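Local coordinates for IPT/TIG domain-containing protein BACOVA_02650 (Bacteroides ovatus, PDB 5E7H), which binds polysaccharide at the cell surface and probably captures xyloglucan there before its transport into the periplasm for degradation, at residues P175-A180 with V236-P241; N190-V195 with C210-S215. One frame throughout, in Å; residues are numbered along the deposited sequence.

Contact 1 (P175-A180 with V236-P241)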
loop_
_atom_site.group_PDB
_atom_site.type_symbol
_atom_site.label_atom_id
_atom_site.label_comp_id
_atom_site.label_asym_id
_atom_site.label_seq_id
_atom_site.Cartn_x
_atom_site.Cartn_y
_atom_site.Cartn_z
ATOM N N PRO A 175 -16.565 4.690 -11.512
ATOM C CA PRO A 175 -15.383 5.496 -11.193
ATOM C C PRO A 175 -14.075 4.724 -11.325
ATOM O O PRO A 175 -14.032 3.517 -11.054
ATOM C CB PRO A 175 -15.649 5.932 -9.753
ATOM C CG PRO A 175 -17.145 5.978 -9.675
ATOM C CD PRO A 175 -17.604 4.809 -10.478
ATOM N N VAL A 176 -13.042 5.424 -11.775
ATOM C CA VAL A 176 -11.690 4.859 -11.898
ATOM C C VAL A 176 -10.646 5.884 -11.502
ATOM O O VAL A 176 -10.935 7.079 -11.433
ATOM C CB VAL A 176 -11.381 4.392 -13.338
ATOM C CG1 VAL A 176 -12.306 3.276 -13.768
ATOM C CG2 VAL A 176 -11.436 5.577 -14.326
ATOM N N PHE A 177 -9.422 5.407 -11.286
ATOM C CA PHE A 177 -8.307 6.249 -10.897
ATOM C C PHE A 177 -7.211 6.262 -11.943
ATOM O O PHE A 177 -6.964 5.264 -12.631
ATOM C CB PHE A 177 -7.724 5.786 -9.559
ATOM C CG PHE A 177 -8.658 5.981 -8.407
ATOM C CD1 PHE A 177 -8.665 7.173 -7.691
ATOM C CD2 PHE A 177 -9.576 5.002 -8.063
ATOM C CE1 PHE A 177 -9.555 7.378 -6.644
ATOM C CE2 PHE A 177 -10.462 5.204 -7.004
ATOM C CZ PHE A 177 -10.452 6.396 -6.304
ATOM N N GLN A 178 -6.578 7.420 -12.053
ATOM C CA GLN A 178 -5.344 7.604 -12.814
ATOM C C GLN A 178 -4.226 7.892 -11.827
ATOM O O GLN A 178 -4.393 8.697 -10.918
ATOM C CB GLN A 178 -5.489 8.758 -13.820
ATOM C CG GLN A 178 -4.189 9.109 -14.544
ATOM C CD GLN A 178 -4.281 10.332 -15.394
ATOM O OE1 GLN A 178 -5.245 11.102 -15.349
ATOM N NE2 GLN A 178 -3.254 10.523 -16.189
ATOM N N ILE A 179 -3.080 7.236 -11.999
ATOM C CA ILE A 179 -1.870 7.575 -11.244
ATOM C C ILE A 179 -0.797 7.983 -12.262
ATOM O O ILE A 179 -0.487 7.225 -13.199
ATOM C CB ILE A 179 -1.371 6.414 -10.377
ATOM C CG1 ILE A 179 -2.463 5.997 -9.377
ATOM C CG2 ILE A 179 -0.096 6.829 -9.646
ATOM C CD1 ILE A 179 -2.097 4.779 -8.483
ATOM N N ALA A 180 -0.264 9.189 -12.095
ATOM C CA ALA A 180 0.725 9.748 -13.020
ATOM C C ALA A 180 1.924 10.225 -12.217
ATOM O O ALA A 180 1.779 10.635 -11.066
ATOM C CB ALA A 180 0.141 10.885 -13.812
ATOM N N VAL A 236 -2.860 11.638 -8.292
ATOM C CA VAL A 236 -3.918 10.634 -8.186
ATOM C C VAL A 236 -5.224 11.328 -8.584
ATOM O O VAL A 236 -5.628 12.317 -7.971
ATOM C CB VAL A 236 -4.012 10.048 -6.766
ATOM C CG1 VAL A 236 -5.180 9.075 -6.633
ATOM C CG2 VAL A 236 -2.687 9.366 -6.380
ATOM N N TYR A 237 -5.870 10.832 -9.631
ATOM C CA TYR A 237 -7.017 11.531 -10.221
ATOM C C TYR A 237 -8.192 10.582 -10.352
ATOM O O TYR A 237 -8.057 9.510 -10.930
ATOM C CB TYR A 237 -6.691 12.097 -11.606
ATOM C CG TYR A 237 -5.427 12.913 -11.698
ATOM C CD1 TYR A 237 -4.186 12.285 -11.796
ATOM C CD2 TYR A 237 -5.468 14.301 -11.717
ATOM C CE1 TYR A 237 -3.039 13.012 -11.897
ATOM C CE2 TYR A 237 -4.314 15.043 -11.806
ATOM C CZ TYR A 237 -3.100 14.387 -11.903
ATOM O OH TYR A 237 -1.934 15.117 -11.993
ATOM N N ALA A 238 -9.355 10.994 -9.858
ATOM C CA ALA A 238 -10.554 10.165 -9.960
ATOM C C ALA A 238 -11.510 10.754 -10.994
ATOM O O ALA A 238 -11.756 11.956 -11.010
ATOM C CB ALA A 238 -11.255 10.053 -8.598
ATOM N N THR A 239 -12.068 9.895 -11.841
ATOM C CA THR A 239 -13.075 10.285 -12.823
ATOM C C THR A 239 -14.173 9.231 -12.824
ATOM O O THR A 239 -14.055 8.193 -12.149
ATOM C CB THR A 239 -12.502 10.407 -14.238
ATOM O OG1 THR A 239 -11.875 9.173 -14.612
ATOM C CG2 THR A 239 -11.507 11.548 -14.330
ATOM N N ASN A 240 -15.225 9.486 -13.593
ATOM C CA ASN A 240 -16.288 8.513 -13.738
ATOM C C ASN A 240 -16.749 8.362 -15.177
ATOM O O ASN A 240 -17.727 9.009 -15.611
ATOM C CB ASN A 240 -17.489 8.880 -12.867
ATOM C CG ASN A 240 -18.575 7.846 -12.950
ATOM O OD1 ASN A 240 -18.329 6.723 -13.398
ATOM N ND2 ASN A 240 -19.786 8.207 -12.536
ATOM N N PRO A 241 -16.074 7.485 -15.928
ATOM C CA PRO A 241 -16.501 7.235 -17.306
ATOM C C PRO A 241 -17.788 6.411 -17.400
ATOM O O PRO A 241 -18.273 6.181 -18.510
ATOM C CB PRO A 241 -15.298 6.489 -17.917
ATOM C CG PRO A 241 -14.543 5.930 -16.791
ATOM C CD PRO A 241 -14.805 6.809 -15.588
#

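Contact 2 (N190-V195 with C210-S215)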
loop_
_atom_site.group_PDB
_atom_site.type_symbol
_atom_site.label_atom_id
_atom_site.label_comp_id
_atom_site.label_asym_id
_atom_site.label_seq_id
_atom_site.Cartn_x
_atom_site.Cartn_y
_atom_site.Cartn_z
ATOM N N ASN A 190 -4.057 4.399 -16.208
ATOM C CA ASN A 190 -5.430 4.889 -16.300
ATOM C C ASN A 190 -6.428 3.768 -16.107
ATOM O O ASN A 190 -6.117 2.594 -16.333
ATOM C CB ASN A 190 -5.674 5.575 -17.636
ATOM C CG ASN A 190 -5.218 7.014 -17.624
ATOM O OD1 ASN A 190 -5.873 7.896 -17.053
ATOM N ND2 ASN A 190 -4.093 7.257 -18.241
ATOM N N GLY A 191 -7.641 4.137 -15.706
ATOM C CA GLY A 191 -8.720 3.181 -15.574
ATOM C C GLY A 191 -8.570 2.188 -14.441
ATOM O O GLY A 191 -9.143 1.086 -14.487
ATOM N N TYR A 192 -7.838 2.580 -13.414
ATOM C CA TYR A 192 -7.493 1.675 -12.321
ATOM C C TYR A 192 -8.559 1.627 -11.243
ATOM O O TYR A 192 -9.012 2.660 -10.756
ATOM C CB TYR A 192 -6.156 2.083 -11.691
ATOM C CG TYR A 192 -5.700 1.156 -10.581
ATOM C CD1 TYR A 192 -5.266 -0.123 -10.874
ATOM C CD2 TYR A 192 -5.731 1.546 -9.246
ATOM C CE1 TYR A 192 -4.863 -0.990 -9.868
ATOM C CE2 TYR A 192 -5.322 0.675 -8.236
ATOM C CZ TYR A 192 -4.905 -0.584 -8.567
ATOM O OH TYR A 192 -4.519 -1.480 -7.582
ATOM N N VAL A 193 -8.944 0.407 -10.876
ATOM C CA VAL A 193 -9.784 0.166 -9.718
ATOM C C VAL A 193 -8.929 -0.563 -8.666
ATOM O O VAL A 193 -8.375 -1.613 -8.979
ATOM C CB VAL A 193 -11.019 -0.680 -10.075
ATOM C CG1 VAL A 193 -11.889 -0.923 -8.854
ATOM C CG2 VAL A 193 -11.830 0.013 -11.201
ATOM N N PRO A 194 -8.816 0.001 -7.455
ATOM C CA PRO A 194 -7.984 -0.637 -6.414
ATOM C C PRO A 194 -8.331 -2.092 -6.165
ATOM O O PRO A 194 -9.508 -2.414 -5.972
ATOM C CB PRO A 194 -8.270 0.204 -5.185
ATOM C CG PRO A 194 -8.564 1.574 -5.744
ATOM C CD PRO A 194 -9.350 1.296 -6.993
ATOM N N VAL A 195 -7.315 -2.956 -6.221
ATOM C CA VAL A 195 -7.463 -4.373 -5.894
ATOM C C VAL A 195 -6.313 -4.775 -4.984
ATOM O O VAL A 195 -5.216 -4.255 -5.065
ATOM C CB VAL A 195 -7.485 -5.287 -7.133
ATOM C CG1 VAL A 195 -8.771 -5.085 -7.935
ATOM C CG2 VAL A 195 -6.264 -5.066 -8.007
ATOM N N CYS A 210 -2.211 -2.256 -2.204
ATOM C CA CYS A 210 -2.304 -2.293 -3.653
ATOM C C CYS A 210 -0.900 -2.190 -4.231
ATOM O O CYS A 210 -0.057 -1.486 -3.675
ATOM C CB CYS A 210 -3.145 -1.141 -4.187
ATOM S SG CYS A 210 -4.841 -1.116 -3.569
ATOM N N SER A 211 -0.672 -2.852 -5.351
ATOM C CA SER A 211 0.634 -2.905 -5.985
ATOM C C SER A 211 0.459 -2.876 -7.495
ATOM O O SER A 211 -0.372 -3.616 -8.029
ATOM C CB SER A 211 1.380 -4.187 -5.572
ATOM O OG SER A 211 2.713 -4.164 -6.016
ATOM N N VAL A 212 1.220 -2.024 -8.176
ATOM C CA VAL A 212 1.304 -2.084 -9.643
ATOM C C VAL A 212 2.764 -2.046 -10.098
ATOM O O VAL A 212 3.612 -1.476 -9.414
ATOM C CB VAL A 212 0.526 -0.929 -10.322
ATOM C CG1 VAL A 212 -0.959 -1.016 -9.980
ATOM C CG2 VAL A 212 1.081 0.430 -9.932
ATOM N N SER A 213 3.071 -2.653 -11.245
ATOM C CA SER A 213 4.410 -2.491 -11.802
ATOM C C SER A 213 4.696 -1.002 -11.989
ATOM O O SER A 213 3.848 -0.238 -12.462
ATOM C CB SER A 213 4.549 -3.211 -13.141
ATOM O OG SER A 213 4.509 -4.612 -12.959
ATOM N N LEU A 214 5.900 -0.570 -11.628
ATOM C CA LEU A 214 6.224 0.837 -11.810
ATOM C C LEU A 214 6.223 1.191 -13.295
ATOM O O LEU A 214 5.954 2.338 -13.644
ATOM C CB LEU A 214 7.580 1.174 -11.164
ATOM C CG LEU A 214 7.943 2.670 -11.113
ATOM C CD1 LEU A 214 6.907 3.477 -10.322
ATOM C CD2 LEU A 214 9.338 2.869 -10.486
ATOM N N SER A 215 6.478 0.222 -14.174
ATOM C CA SER A 215 6.417 0.467 -15.613
ATOM C C SER A 215 5.012 0.855 -16.096
ATOM O O SER A 215 4.870 1.357 -17.221
ATOM C CB SER A 215 6.902 -0.767 -16.380
ATOM O OG SER A 215 6.061 -1.890 -16.149
HETATM O O HOH W 1 -3.091 -3.600 -8.591
HETATM O O HOH W 2 -2.706 -4.890 -6.138
#

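Contact 1 (P175-A180 with V236-P241)
Phe177 and Ala238 face each other as a non-hydrogen-bonded antiparallel pair, and the phenylalanine ring lies alongside the neighbouring strand. With its CG anti to the carbonyl carbon (chi1 -67°), the ring brings Phe177 CE1 to 3.7 Å from Ala238 CB. Phe177 CD1 also touches Val236 CG1, and both partners meet the ring obliquely. This face of the sheet packs on strands 121-126 and 246-259: Phe177 touches Ile125 and Val250, Val236 touches Phe255, and Phe252 adds an edge-to-face ring contact to Phe177.

On the opposite side Gln178 and Tyr237 are set across each other. The glutamine chain is extended, CG lying anti to the backbone N (chi1 174°), and its amide plane makes 41° with the tyrosine ring. Gln178 OE1 lies 3.9 Å from Tyr237 CD1, while the backbone Gln178 O sits at the edge of that ring, near its plane. The tyrosine hydroxyl is held by His233. Farther along, Val176 CG2 rests 3.6 Å from Thr239 OG1 and also touches the Pro241 ring.

At the end of the ladder Pro175 and Asn240 run side by side in the same direction, with Pro175 CD 3.6 Å from Asn240 OD1. That oxygen accepts a hydrogen bond from Gly242 N and, with Asn240 ND2 bonded to Ser130 O and Ser244 O, the amide is held at both ends. An alanine in place of Pro175 would lack CG and CD and is likely to open a gap beside the Asn240 amide.

The backbones are joined by two pairs of reciprocal hydrogen bonds, Val176 with Thr239 and Gln178 with Tyr237; Gln178 N to Tyr237 O measures 2.8 Å. This is a regular antiparallel ladder between strands 176-181 and 233-240 in the five-stranded sheet of the xyloglucan-binding domain.

Contact 2 (N190-V195 with C210-S215)
The Tyr192 ring meets Val212 obliquely, with Tyr192 CE1 3.9 Å from Val212 CG1, and has water 1 at its edge, in the ring plane. Its CG stands anti to the backbone N (chi1 -178°), which lets the phenol span the gap to strand 207-213 and sets Tyr192 OH 3.7 Å from Cys210 CB. Water 1 lies 2.7 Å from Tyr192 OH and donates to Ser211 O, so the hydroxyl is tied through solvent to the backbone of the facing strand. Val195 N gives Tyr192 OH a weak hydrogen bond of 3.4 Å, nearly straight at 166°, which links the end of the ring back to its own segment.

The chain turns a corner at Gly191, where Gly191 and Tyr192 both face Phe177 in a G1 beta bulge; Gly191 sits at positive phi, a conformation most other residues adopt less readily. Beyond it, residues 193-195 leave the edge of the sheet containing strand 189-192 and cross to strand 207-213, which belongs to the other large sheet of the xyloglucan-binding domain.

Cys210 meets that connecting piece with its sulfur: Pro194 CB packs 4.0 Å from Cys210 SG, and Val195 O lies 3.5 Å from the same atom. Phe164 and Cys166 of strand 160-168 also touch the Cys210 side chain. A second solvent bridge runs close by, water 2 donating to Val195 O and accepting from Ser211 N at 3.0 Å. Pro194 is anchored from outside the pair by Thr202, whose hydroxyl is hydrogen-bonded to Pro194 O.

Contact 1 is largely buried and lies within one sheet, whereas the smaller, partly buried contact 2 reaches from the edge of that sheet to a strand of another. The first is held by direct backbone hydrogen bonds and close packing; in the second, two waters carry the polar links and a few apolar touches complete them. Strand 176-181 of contact 1 runs next to strand 189-192, the edge strand from which contact 2 starts: Phe177 N lies 2.8 Å from Tyr192 O, a probable hydrogen bond, and the Phe177 ring also packs on Pro194. Both segments of contact 2 fall in the chain between the two strands of contact 1.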